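Local structure of ActII protein (Streptomyces coelicolor, 2OPT) at residues 77-80 and 81-85; 87-90 and 91-95; 115-118 and 119-123; 139-142 and 143-147; 199-202 and 203-207. The protein probably represses transcription as a dimeric, TetR-like DNA-binding regulator whose ligands include actinorhodin and its biosynthetic precursor (S)-DNPA. All blocks are in the same frame, centred on the assembly; numbering follows the deposited sequence.

All five are local contacts along helices, and they differ by what each helix faces. Contacts 1 and 2 share helix 75-92, their centres about 15 Å apart: contact 1 mixes buried apolar groups with an ionic outer side, while contact 2 lies where the helix ends and its bonding loosens. Contact 4 lies nearest the centre of the chain and touches contacts 1, 2 and 5. Contact 5, mostly buried, is tied to contact 1 by the salt bridge Arg84-Glu202 and to contact 4 by Glu145-Arg200. Contact 3, farthest out, about 18 Å from that centre, spends its polar side chains largely on the second subunit, which contacts 4 and 5 also reach.

Contact 1 (77-80 and 81-85); sequences EQVK and EMCRS
Lys80 lays its aliphatic chain beside Arg84, one turn further along helix 75-92 in the ligand-binding domain of the TetR fold. The two side chains run the same way, and Lys80 CB sits 3.8 Å above the plane of the Arg84 guanidinium, toward its rim, while CD comes to 3.8 Å from NH1. With CG placed anti to the carbonyl carbon (chi1 -68°) and every later bond extended, Lys80 carries its ammonium past the arginine, and NZ makes a weak salt bridge of 3.4 Å to Glu77 OE2 in one of that glutamate's two conformers. There the other carboxylate oxygen, Glu77 OE1, lies near the plane of the guanidinium but is 4.4 Å from Arg84 NH1, beyond a salt bridge; the firm partner of Arg84 is Glu202 on helix 197-219.

The buried side is apolar. Val79 CG1 meets Met82 CE at 4.1 Å, the two chains side by side, and this face packs against helices 108-123 and 128-150. Backbone bonds of the regular i to i+4 kind underlie both sides, among them Arg84 N to Lys80 O at 2.8 Å.

On a third side Gln78 and Glu81 lie side by side, pointing the same way. The amide bonds the backbone, OE1 to Glu71 N and NE2 to Glu69 O. In one of the two Glu81 conformers a water also joins the pair, accepting from Gln78 NE2 at 3.0 Å and donating to Glu81 OE1 at 2.8 Å.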
# COMPACT_ATOMS: atom_id res chain seq x y z
N GLU A 77 -10.22 -15.82 -13.10
CA GLU A 77 -9.38 -15.30 -14.14
C GLU A 77 -9.85 -13.89 -14.60
O GLU A 77 -9.05 -13.11 -15.03
CB GLU A 77 -9.33 -16.30 -15.29
CG GLU A 77 -8.66 -17.62 -14.90
CD GLU A 77 -7.14 -17.48 -14.63
OE1 GLU A 77 -6.40 -17.01 -15.53
OE2 GLU A 77 -6.68 -17.86 -13.53
N GLN A 78 -11.15 -13.59 -14.50
CA GLN A 78 -11.62 -12.25 -14.87
C GLN A 78 -11.16 -11.19 -13.86
O GLN A 78 -10.88 -10.04 -14.21
CB GLN A 78 -13.14 -12.23 -15.00
CG GLN A 78 -13.64 -12.81 -16.27
CD GLN A 78 -15.08 -12.48 -16.54
OE1 GLN A 78 -15.97 -12.76 -15.73
NE2 GLN A 78 -15.34 -11.98 -17.73
N VAL A 79 -11.15 -11.56 -12.58
CA VAL A 79 -10.61 -10.67 -11.53
C VAL A 79 -9.12 -10.47 -11.80
O VAL A 79 -8.64 -9.35 -11.88
CB VAL A 79 -10.91 -11.26 -10.13
CG1 VAL A 79 -10.45 -10.30 -9.04
CG2 VAL A 79 -12.40 -11.43 -9.97
N LYS A 80 -8.36 -11.53 -11.96
CA LYS A 80 -6.98 -11.36 -12.43
C LYS A 80 -6.85 -10.39 -13.58
O LYS A 80 -6.02 -9.47 -13.52
CB LYS A 80 -6.40 -12.71 -12.84
CG LYS A 80 -6.20 -13.60 -11.61
CD LYS A 80 -5.55 -14.94 -11.97
CE LYS A 80 -5.21 -15.67 -10.65
NZ LYS A 80 -4.60 -16.96 -11.03
N GLU A 81 -7.66 -10.61 -14.62
CA GLU A 81 -7.63 -9.81 -15.86
C GLU A 81 -7.80 -8.33 -15.58
O GLU A 81 -7.09 -7.48 -16.13
CB GLU A 81 -8.77 -10.23 -16.81
CG GLU A 81 -9.08 -9.17 -17.91
CD GLU A 81 -10.36 -9.44 -18.73
OE1 GLU A 81 -11.01 -10.49 -18.57
OE2 GLU A 81 -10.70 -8.57 -19.58
N MET A 82 -8.80 -8.02 -14.76
CA MET A 82 -9.10 -6.65 -14.38
C MET A 82 -7.97 -6.03 -13.57
O MET A 82 -7.68 -4.84 -13.70
CB MET A 82 -10.41 -6.59 -13.59
CG MET A 82 -10.52 -5.40 -12.65
SD MET A 82 -11.81 -5.63 -11.41
CE MET A 82 -10.87 -6.32 -10.06
N CYS A 83 -7.33 -6.84 -12.73
CA CYS A 83 -6.21 -6.37 -11.92
C CYS A 83 -4.98 -6.11 -12.79
O CYS A 83 -4.25 -5.15 -12.57
CB CYS A 83 -5.88 -7.39 -10.83
SG CYS A 83 -7.05 -7.41 -9.45
N ARG A 84 -4.75 -6.99 -13.76
CA ARG A 84 -3.64 -6.84 -14.69
C ARG A 84 -3.81 -5.58 -15.54
O ARG A 84 -2.83 -4.92 -15.89
CB ARG A 84 -3.52 -8.07 -15.58
CG ARG A 84 -2.91 -9.29 -14.89
CD ARG A 84 -2.68 -10.42 -15.88
NE ARG A 84 -2.64 -11.73 -15.22
CZ ARG A 84 -3.42 -12.75 -15.53
NH1 ARG A 84 -3.32 -13.90 -14.88
NH2 ARG A 84 -4.32 -12.62 -16.50
N SER A 85 -5.05 -5.26 -15.86
CA SER A 85 -5.38 -4.03 -16.61
C SER A 85 -5.05 -2.74 -15.85
O SER A 85 -4.51 -1.77 -16.39
CB SER A 85 -6.88 -4.03 -16.99
OG SER A 85 -7.17 -3.09 -18.03
O HOH W 1 -13.29 -11.59 -19.83

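Contact 2 (87-90 and 91-95)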
# COMPACT_ATOMS: atom_id res chain seq x y z
N ARG A 87 -2.80 -2.62 -13.49
CA ARG A 87 -1.36 -2.60 -13.39
C ARG A 87 -0.75 -2.03 -14.64
O ARG A 87 0.20 -1.27 -14.59
CB ARG A 87 -0.83 -4.03 -13.11
CG ARG A 87 0.70 -4.12 -13.08
CD ARG A 87 1.23 -5.59 -13.12
NE ARG A 87 2.68 -5.69 -12.82
CZ ARG A 87 3.45 -6.63 -13.32
NH1 ARG A 87 2.96 -7.55 -14.14
NH2 ARG A 87 4.73 -6.64 -13.01
N ARG A 88 -1.30 -2.43 -15.78
CA ARG A 88 -0.84 -2.00 -17.11
C ARG A 88 -0.87 -0.48 -17.18
O ARG A 88 0.07 0.17 -17.64
CB ARG A 88 -1.80 -2.61 -18.13
CG ARG A 88 -1.46 -2.48 -19.62
CD ARG A 88 -2.36 -3.41 -20.38
NE ARG A 88 -2.05 -4.79 -20.04
CZ ARG A 88 -2.95 -5.71 -19.71
NH1 ARG A 88 -2.52 -6.94 -19.40
NH2 ARG A 88 -4.25 -5.44 -19.78
N MET A 89 -1.98 0.09 -16.69
CA MET A 89 -2.24 1.53 -16.76
C MET A 89 -1.19 2.30 -15.98
O MET A 89 -0.61 3.21 -16.49
CB MET A 89 -3.65 1.83 -16.20
CG MET A 89 -3.98 3.33 -16.13
SD MET A 89 -5.28 3.67 -14.93
CE MET A 89 -4.45 3.46 -13.35
N PHE A 90 -0.97 1.91 -14.72
CA PHE A 90 0.12 2.47 -13.89
C PHE A 90 1.50 2.38 -14.56
O PHE A 90 2.24 3.35 -14.58
CB PHE A 90 0.16 1.75 -12.56
CG PHE A 90 -0.96 2.17 -11.61
CD1 PHE A 90 -1.20 3.51 -11.36
CD2 PHE A 90 -1.76 1.22 -10.99
CE1 PHE A 90 -2.24 3.90 -10.47
CE2 PHE A 90 -2.80 1.61 -10.13
CZ PHE A 90 -3.03 2.94 -9.88
N LEU A 91 1.80 1.24 -15.16
CA LEU A 91 3.09 1.03 -15.84
C LEU A 91 3.25 1.91 -17.06
O LEU A 91 4.38 2.22 -17.48
CB LEU A 91 3.31 -0.46 -16.20
CG LEU A 91 3.49 -1.41 -14.99
CD1 LEU A 91 3.86 -2.81 -15.41
CD2 LEU A 91 4.50 -0.89 -14.01
N ALA A 92 2.12 2.33 -17.63
CA ALA A 92 2.11 3.20 -18.79
C ALA A 92 2.35 4.67 -18.40
O ALA A 92 2.81 5.47 -19.21
CB ALA A 92 0.78 3.06 -19.50
N HIS A 93 2.06 5.02 -17.14
CA HIS A 93 1.96 6.42 -16.72
C HIS A 93 2.82 6.74 -15.52
O HIS A 93 2.44 6.46 -14.35
CB HIS A 93 0.49 6.87 -16.49
CG HIS A 93 -0.36 6.75 -17.72
ND1 HIS A 93 -0.23 7.59 -18.80
CD2 HIS A 93 -1.31 5.84 -18.06
CE1 HIS A 93 -1.07 7.23 -19.75
NE2 HIS A 93 -1.73 6.17 -19.33
N ARG A 94 3.94 7.39 -15.83
CA ARG A 94 4.92 7.85 -14.87
C ARG A 94 4.25 8.57 -13.72
O ARG A 94 3.52 9.56 -13.96
CB ARG A 94 5.86 8.85 -15.57
CG ARG A 94 6.90 9.52 -14.66
CD ARG A 94 8.14 9.93 -15.42
NE ARG A 94 9.07 10.66 -14.56
CZ ARG A 94 10.18 11.26 -14.96
NH1 ARG A 94 10.59 11.23 -16.25
NH2 ARG A 94 10.91 11.90 -14.07
N ASP A 95 4.48 8.10 -12.49
CA ASP A 95 4.18 8.90 -11.31
C ASP A 95 2.71 8.82 -10.94
O ASP A 95 2.24 9.55 -10.06
CB ASP A 95 4.60 10.35 -11.52
CG ASP A 95 5.99 10.65 -10.99
OD1 ASP A 95 6.57 9.77 -10.31
OD2 ASP A 95 6.51 11.75 -11.25
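Arg87 O accepts from Leu91 N at 3.0 Å, the last well-formed i to i+4 bond before helix 75-92 begins to unwind. One residue on, Ala92 N divides its hydrogen between two acceptors, Arg88 O at 3.0 Å and Met89 O at 3.1 Å, and both bonds are weak. His93 N then turns back to Phe90 O, three residues earlier, coming in 65° above the carbonyl plane and so not on a lone pair.

Among the side chains, Leu91 CD1 rests over one face of the Arg87 guanidinium, 4.0 Å from NE; the arginine stretches out from CG to NE, and its far end is held by a salt bridge to Asp198. Met89 and His93 cross at about a right angle, with Met89 CG 4.1 Å from His93 CD2. The imidazole is gripped through both nitrogens, NE2 by Glu64 and ND1 by Asp20. In one of its two conformers Met89 bends at its last torsion (chi3 73°), which brings CE 3.6 Å above the centre of the Phe90 ring. The change from i+4 to i+3 bonding is typical of a helix C-terminus; here it ends helix 75-92 of the TetR fold and leads into helix 96-100.

Contact 3 (115-118 and 119-123)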
# COMPACT_ATOMS: atom_id res chain seq x y z
N GLU A 115 -18.38 0.53 -10.33
CA GLU A 115 -19.63 -0.20 -10.56
C GLU A 115 -19.39 -1.56 -11.21
O GLU A 115 -19.94 -2.56 -10.81
CB GLU A 115 -20.57 0.67 -11.39
CG GLU A 115 -21.97 0.06 -11.70
CD GLU A 115 -22.79 -0.28 -10.50
OE1 GLU A 115 -22.70 0.38 -9.45
OE2 GLU A 115 -23.61 -1.21 -10.64
N ARG A 116 -18.65 -1.58 -12.31
CA ARG A 116 -18.35 -2.80 -13.00
C ARG A 116 -17.54 -3.75 -12.13
O ARG A 116 -17.83 -4.96 -12.11
CB ARG A 116 -17.61 -2.44 -14.30
CG ARG A 116 -18.55 -1.64 -15.27
CD ARG A 116 -17.83 -1.28 -16.57
NE ARG A 116 -17.52 -2.50 -17.30
CZ ARG A 116 -18.39 -3.17 -18.06
NH1 ARG A 116 -19.67 -2.77 -18.17
NH2 ARG A 116 -17.97 -4.29 -18.69
N THR A 117 -16.56 -3.23 -11.40
CA THR A 117 -15.77 -4.04 -10.47
C THR A 117 -16.68 -4.72 -9.45
O THR A 117 -16.65 -5.94 -9.26
CB THR A 117 -14.73 -3.17 -9.72
OG1 THR A 117 -13.75 -2.67 -10.65
CG2 THR A 117 -13.99 -3.99 -8.62
N MET A 118 -17.52 -3.95 -8.80
CA MET A 118 -18.39 -4.53 -7.83
C MET A 118 -19.38 -5.49 -8.47
O MET A 118 -19.70 -6.51 -7.88
CB MET A 118 -19.17 -3.43 -7.11
CG MET A 118 -18.26 -2.60 -6.23
SD MET A 118 -17.39 -3.59 -4.98
CE MET A 118 -15.95 -2.58 -4.73
N ASN A 119 -19.88 -5.18 -9.67
CA ASN A 119 -20.71 -6.12 -10.37
C ASN A 119 -19.97 -7.46 -10.48
O ASN A 119 -20.56 -8.52 -10.19
CB ASN A 119 -21.15 -5.60 -11.75
CG ASN A 119 -22.40 -6.30 -12.26
OD1 ASN A 119 -23.36 -6.47 -11.54
ND2 ASN A 119 -22.38 -6.67 -13.52
N LEU A 120 -18.70 -7.43 -10.89
CA LEU A 120 -17.95 -8.68 -11.11
C LEU A 120 -17.74 -9.45 -9.80
O LEU A 120 -17.90 -10.67 -9.74
CB LEU A 120 -16.57 -8.38 -11.69
CG LEU A 120 -15.65 -9.55 -12.15
CD1 LEU A 120 -16.36 -10.52 -13.09
CD2 LEU A 120 -14.36 -9.03 -12.78
N LEU A 121 -17.33 -8.72 -8.77
CA LEU A 121 -17.07 -9.33 -7.45
C LEU A 121 -18.30 -10.01 -6.86
O LEU A 121 -18.25 -11.19 -6.50
CB LEU A 121 -16.47 -8.31 -6.48
CG LEU A 121 -15.08 -7.77 -6.87
CD1 LEU A 121 -14.68 -6.52 -6.05
CD2 LEU A 121 -13.95 -8.82 -6.85
N ARG A 122 -19.41 -9.31 -6.82
CA ARG A 122 -20.68 -9.91 -6.41
C ARG A 122 -21.17 -11.08 -7.26
O ARG A 122 -21.79 -12.01 -6.75
CB ARG A 122 -21.78 -8.85 -6.33
CG ARG A 122 -21.45 -7.75 -5.35
CD ARG A 122 -22.57 -7.53 -4.40
NE ARG A 122 -23.45 -6.54 -4.95
CZ ARG A 122 -24.70 -6.29 -4.56
NH1 ARG A 122 -25.26 -6.98 -3.56
NH2 ARG A 122 -25.37 -5.34 -5.21
N SER A 123 -20.93 -11.03 -8.55
CA SER A 123 -21.30 -12.12 -9.43
C SER A 123 -20.62 -13.42 -9.01
O SER A 123 -21.09 -14.48 -9.34
CB SER A 123 -20.96 -11.79 -10.87
OG SER A 123 -19.59 -12.04 -11.07
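Thr117 CG2 touches Leu121 CD1 at 3.7 Å, the two side chains lying side by side on neighbouring turns. A chi1 of -66° sets OG1 beside the backbone N, able to bond back to Gly113 O, and leaves CG2 anti to that nitrogen, facing the leucine. Thr117 thereby offers carbon forward and satisfies its hydroxyl a turn behind. Met118 SD adds a looser contact to Leu121 CD1, at 4.1 Å.

Every carbonyl from Glu115 to Met118 accepts from the amide four residues on; the straightest bond, Leu121 N to Thr117 O, is 2.9 Å long with an angle of 170° at the hydrogen. Helix 108-123 belongs to the C-terminal domain of the TetR fold, and its polar side chains look to two sides. Across the dimer interface, Glu115 is bonded to the backbone N of Leu185 of the second subunit and to Asn184 of the second subunit, whose side chain also serves Asn119 OD1 and Arg122 NE. Toward its own chain, Arg116 is held by Glu69 and by Val67 O. Near the end of the helix, Leu120 O receives Trp75 NE1 and also Ser123 OG, the latter at 2.5 Å, unusually short and so to be read with caution.

Contact 4 (139-142 and 143-147); sequences STFV and TAEAL
Regular i to i+4 bonds carry helix 128-150 through this region, the straightest being Glu145 N to Phe141 O, 3.0 Å long and 172° at the hydrogen. Ser139 O takes two donors from one residue: Thr143 N at 3.0 Å and Thr143 OG1 at 2.7 Å, which arrive from opposite faces of the carbonyl plane. The threonine's first torsion (chi1 -54°) keeps OG1 beside its own backbone N, close enough to reach back to that oxygen.

On another side of the helix, Glu145 CG leans on the Phe141 ring as an off-centre CH-pi contact, 4.1 Å from the ring centroid and 3.6 Å from CE1. Ring and carboxylate planes stand 42° apart. The glutamate bends at chi2, and its acid group is fixed by two partners, Arg200 at OE1 and Tyr133 of the second subunit at OE2; the nearby arginine would probably favour its charged form. Phe141 also meets the ring of Phe201, while Val142 packs on helix 75-92. A threonine hydroxyl returned to the preceding turn is a common way of satisfying a polar side chain within a helix, set here near the centre of the chain, in helix 128-150 of the TetR-like C-terminal domain.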
# COMPACT_ATOMS: atom_id res chain seq x y z
N SER A 139 -7.49 -3.19 -5.26
CA SER A 139 -6.99 -1.95 -5.80
C SER A 139 -5.79 -1.44 -5.03
O SER A 139 -4.84 -0.93 -5.62
CB SER A 139 -8.09 -0.91 -6.00
OG SER A 139 -8.43 -0.28 -4.76
N THR A 140 -5.83 -1.56 -3.69
CA THR A 140 -4.73 -1.22 -2.81
C THR A 140 -3.47 -2.02 -3.11
O THR A 140 -2.39 -1.46 -3.17
CB THR A 140 -5.21 -1.38 -1.34
OG1 THR A 140 -6.14 -0.32 -1.09
CG2 THR A 140 -4.08 -1.26 -0.34
N PHE A 141 -3.62 -3.30 -3.39
CA PHE A 141 -2.50 -4.15 -3.62
C PHE A 141 -1.88 -3.81 -4.97
O PHE A 141 -0.67 -3.71 -5.10
CB PHE A 141 -3.03 -5.59 -3.63
CG PHE A 141 -2.15 -6.55 -4.39
CD1 PHE A 141 -0.95 -7.00 -3.83
CD2 PHE A 141 -2.50 -6.97 -5.68
CE1 PHE A 141 -0.08 -7.87 -4.58
CE2 PHE A 141 -1.67 -7.83 -6.39
CZ PHE A 141 -0.44 -8.26 -5.84
N VAL A 142 -2.72 -3.68 -6.00
CA VAL A 142 -2.23 -3.35 -7.34
C VAL A 142 -1.48 -1.99 -7.32
O VAL A 142 -0.39 -1.85 -7.90
CB VAL A 142 -3.37 -3.27 -8.36
CG1 VAL A 142 -2.87 -2.69 -9.63
CG2 VAL A 142 -3.99 -4.64 -8.58
N THR A 143 -2.06 -1.00 -6.64
CA THR A 143 -1.48 0.32 -6.58
C THR A 143 -0.13 0.33 -5.84
O THR A 143 0.82 0.95 -6.32
CB THR A 143 -2.48 1.33 -5.94
OG1 THR A 143 -3.70 1.26 -6.69
CG2 THR A 143 -1.91 2.80 -6.00
N ALA A 144 -0.05 -0.36 -4.68
CA ALA A 144 1.22 -0.51 -3.94
C ALA A 144 2.30 -1.18 -4.77
O ALA A 144 3.45 -0.72 -4.80
CB ALA A 144 1.01 -1.32 -2.63
N GLU A 145 1.97 -2.30 -5.39
CA GLU A 145 2.94 -2.97 -6.27
C GLU A 145 3.46 -2.01 -7.34
O GLU A 145 4.65 -1.94 -7.58
CB GLU A 145 2.34 -4.20 -6.93
CG GLU A 145 2.18 -5.42 -6.02
CD GLU A 145 3.51 -5.96 -5.48
OE1 GLU A 145 4.50 -5.99 -6.26
OE2 GLU A 145 3.58 -6.34 -4.29
N ALA A 146 2.56 -1.29 -7.99
CA ALA A 146 2.95 -0.36 -9.04
C ALA A 146 3.88 0.68 -8.51
O ALA A 146 4.89 0.97 -9.15
CB ALA A 146 1.70 0.32 -9.64
N LEU A 147 3.57 1.24 -7.34
CA LEU A 147 4.34 2.34 -6.80
C LEU A 147 5.76 1.85 -6.67
O LEU A 147 6.71 2.58 -6.92
CB LEU A 147 3.75 2.78 -5.46
CG LEU A 147 4.23 4.01 -4.70
CD1 LEU A 147 4.41 5.22 -5.61
CD2 LEU A 147 3.23 4.32 -3.59

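Contact 5 (199-202 and 203-207); sequences RRFE and LGLEI
Arg199 spreads its guanidinium against Leu203, whose CG lies 4.0 Å above the plane and over its centre; the leucine's branches reach its rim, CD1 at 4.1 Å from NE and CD2 at 4.1 Å from NH2. A bend at chi2 (52°) folds the arginine along the helix onto this neighbour. On another side Leu205 CD2 touches two groups of the previous turn, Phe201 CE2 at 3.7 Å and, from a different direction, Glu202 OE1 at 3.8 Å.

The next shell holds the charged ends. Arg199 NE forms a salt bridge to Glu129 of the second subunit, and a water in the guanidinium plane accepts weakly from Arg199 NH1 while donating, in one of two Glu206 conformers, to Glu206 OE1 at 3.0 Å. In one conformer of Glu202, OE2 lies in plane at the edge of the Phe201 ring. Beneath all this the backbone bonds are nearly straight, Leu203 N to Arg199 O measuring 3.0 Å with an angle of 175°.

Helix 197-219 of the TetR-like C-terminal domain thus takes part in the dimer contact, Leu203 and Arg200 packing on Tyr133 of the second subunit, while Phe201 and Leu205 face helix 75-92 and Arg200 is bridged to Glu148 of helix 128-150.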
# COMPACT_ATOMS: atom_id res chain seq x y z
N ARG A 199 6.39 -11.82 -10.87
CA ARG A 199 6.23 -12.95 -10.02
C ARG A 199 5.51 -12.49 -8.77
O ARG A 199 4.54 -13.12 -8.42
CB ARG A 199 7.59 -13.59 -9.69
CG ARG A 199 7.52 -14.90 -8.87
CD ARG A 199 6.58 -15.95 -9.50
NE ARG A 199 6.54 -17.14 -8.63
CZ ARG A 199 5.53 -18.01 -8.54
NH1 ARG A 199 4.42 -17.87 -9.26
NH2 ARG A 199 5.65 -19.04 -7.70
N ARG A 200 5.96 -11.41 -8.12
CA ARG A 200 5.29 -10.88 -6.90
C ARG A 200 3.86 -10.54 -7.24
O ARG A 200 2.95 -10.98 -6.60
CB ARG A 200 5.92 -9.56 -6.44
CG ARG A 200 7.32 -9.60 -5.90
CD ARG A 200 7.94 -8.16 -5.85
NE ARG A 200 7.20 -7.27 -4.96
CZ ARG A 200 7.28 -7.32 -3.63
NH1 ARG A 200 8.06 -8.22 -3.04
NH2 ARG A 200 6.55 -6.48 -2.88
N PHE A 201 3.65 -9.79 -8.31
CA PHE A 201 2.28 -9.48 -8.70
C PHE A 201 1.37 -10.72 -8.84
O PHE A 201 0.25 -10.73 -8.35
CB PHE A 201 2.24 -8.69 -10.00
CG PHE A 201 0.91 -8.07 -10.27
CD1 PHE A 201 0.50 -6.97 -9.56
CD2 PHE A 201 0.05 -8.62 -11.22
CE1 PHE A 201 -0.75 -6.42 -9.78
CE2 PHE A 201 -1.21 -8.07 -11.46
CZ PHE A 201 -1.60 -6.97 -10.77
N GLU A 202 1.83 -11.76 -9.53
CA GLU A 202 0.95 -12.90 -9.74
C GLU A 202 0.71 -13.68 -8.45
O GLU A 202 -0.45 -14.04 -8.15
CB GLU A 202 1.40 -13.78 -10.92
CG GLU A 202 1.27 -13.10 -12.32
CD GLU A 202 -0.15 -12.68 -12.78
OE1 GLU A 202 -1.18 -13.40 -12.57
OE2 GLU A 202 -0.22 -11.61 -13.42
N LEU A 203 1.75 -13.87 -7.63
CA LEU A 203 1.58 -14.50 -6.34
C LEU A 203 0.57 -13.74 -5.49
O LEU A 203 -0.32 -14.37 -4.91
CB LEU A 203 2.92 -14.55 -5.55
CG LEU A 203 3.81 -15.73 -5.77
CD1 LEU A 203 5.18 -15.58 -5.06
CD2 LEU A 203 3.07 -16.99 -5.27
N GLY A 204 0.71 -12.43 -5.35
CA GLY A 204 -0.23 -11.67 -4.49
C GLY A 204 -1.65 -11.73 -5.06
O GLY A 204 -2.62 -11.78 -4.33
N LEU A 205 -1.80 -11.64 -6.38
CA LEU A 205 -3.10 -11.85 -7.01
C LEU A 205 -3.72 -13.22 -6.64
O LEU A 205 -4.85 -13.28 -6.23
CB LEU A 205 -2.95 -11.72 -8.55
CG LEU A 205 -4.07 -11.14 -9.38
CD1 LEU A 205 -4.58 -9.88 -8.75
CD2 LEU A 205 -3.55 -10.90 -10.87
N GLU A 206 -2.96 -14.30 -6.80
CA GLU A 206 -3.40 -15.66 -6.48
C GLU A 206 -3.86 -15.72 -5.03
O GLU A 206 -4.97 -16.20 -4.73
CB GLU A 206 -2.23 -16.63 -6.69
CG GLU A 206 -2.02 -16.98 -8.16
CD GLU A 206 -0.84 -17.90 -8.43
OE1 GLU A 206 -0.16 -18.38 -7.48
OE2 GLU A 206 -0.60 -18.14 -9.65
N ILE A 207 -3.02 -15.19 -4.15
CA ILE A 207 -3.29 -15.23 -2.73
C ILE A 207 -4.62 -14.55 -2.43
O ILE A 207 -5.45 -15.13 -1.75
CB ILE A 207 -2.14 -14.60 -1.92
CG1 ILE A 207 -0.89 -15.49 -2.00
CG2 ILE A 207 -2.57 -14.39 -0.48
CD1 ILE A 207 0.39 -14.84 -1.54
O HOH W 2 2.20 -20.16 -7.85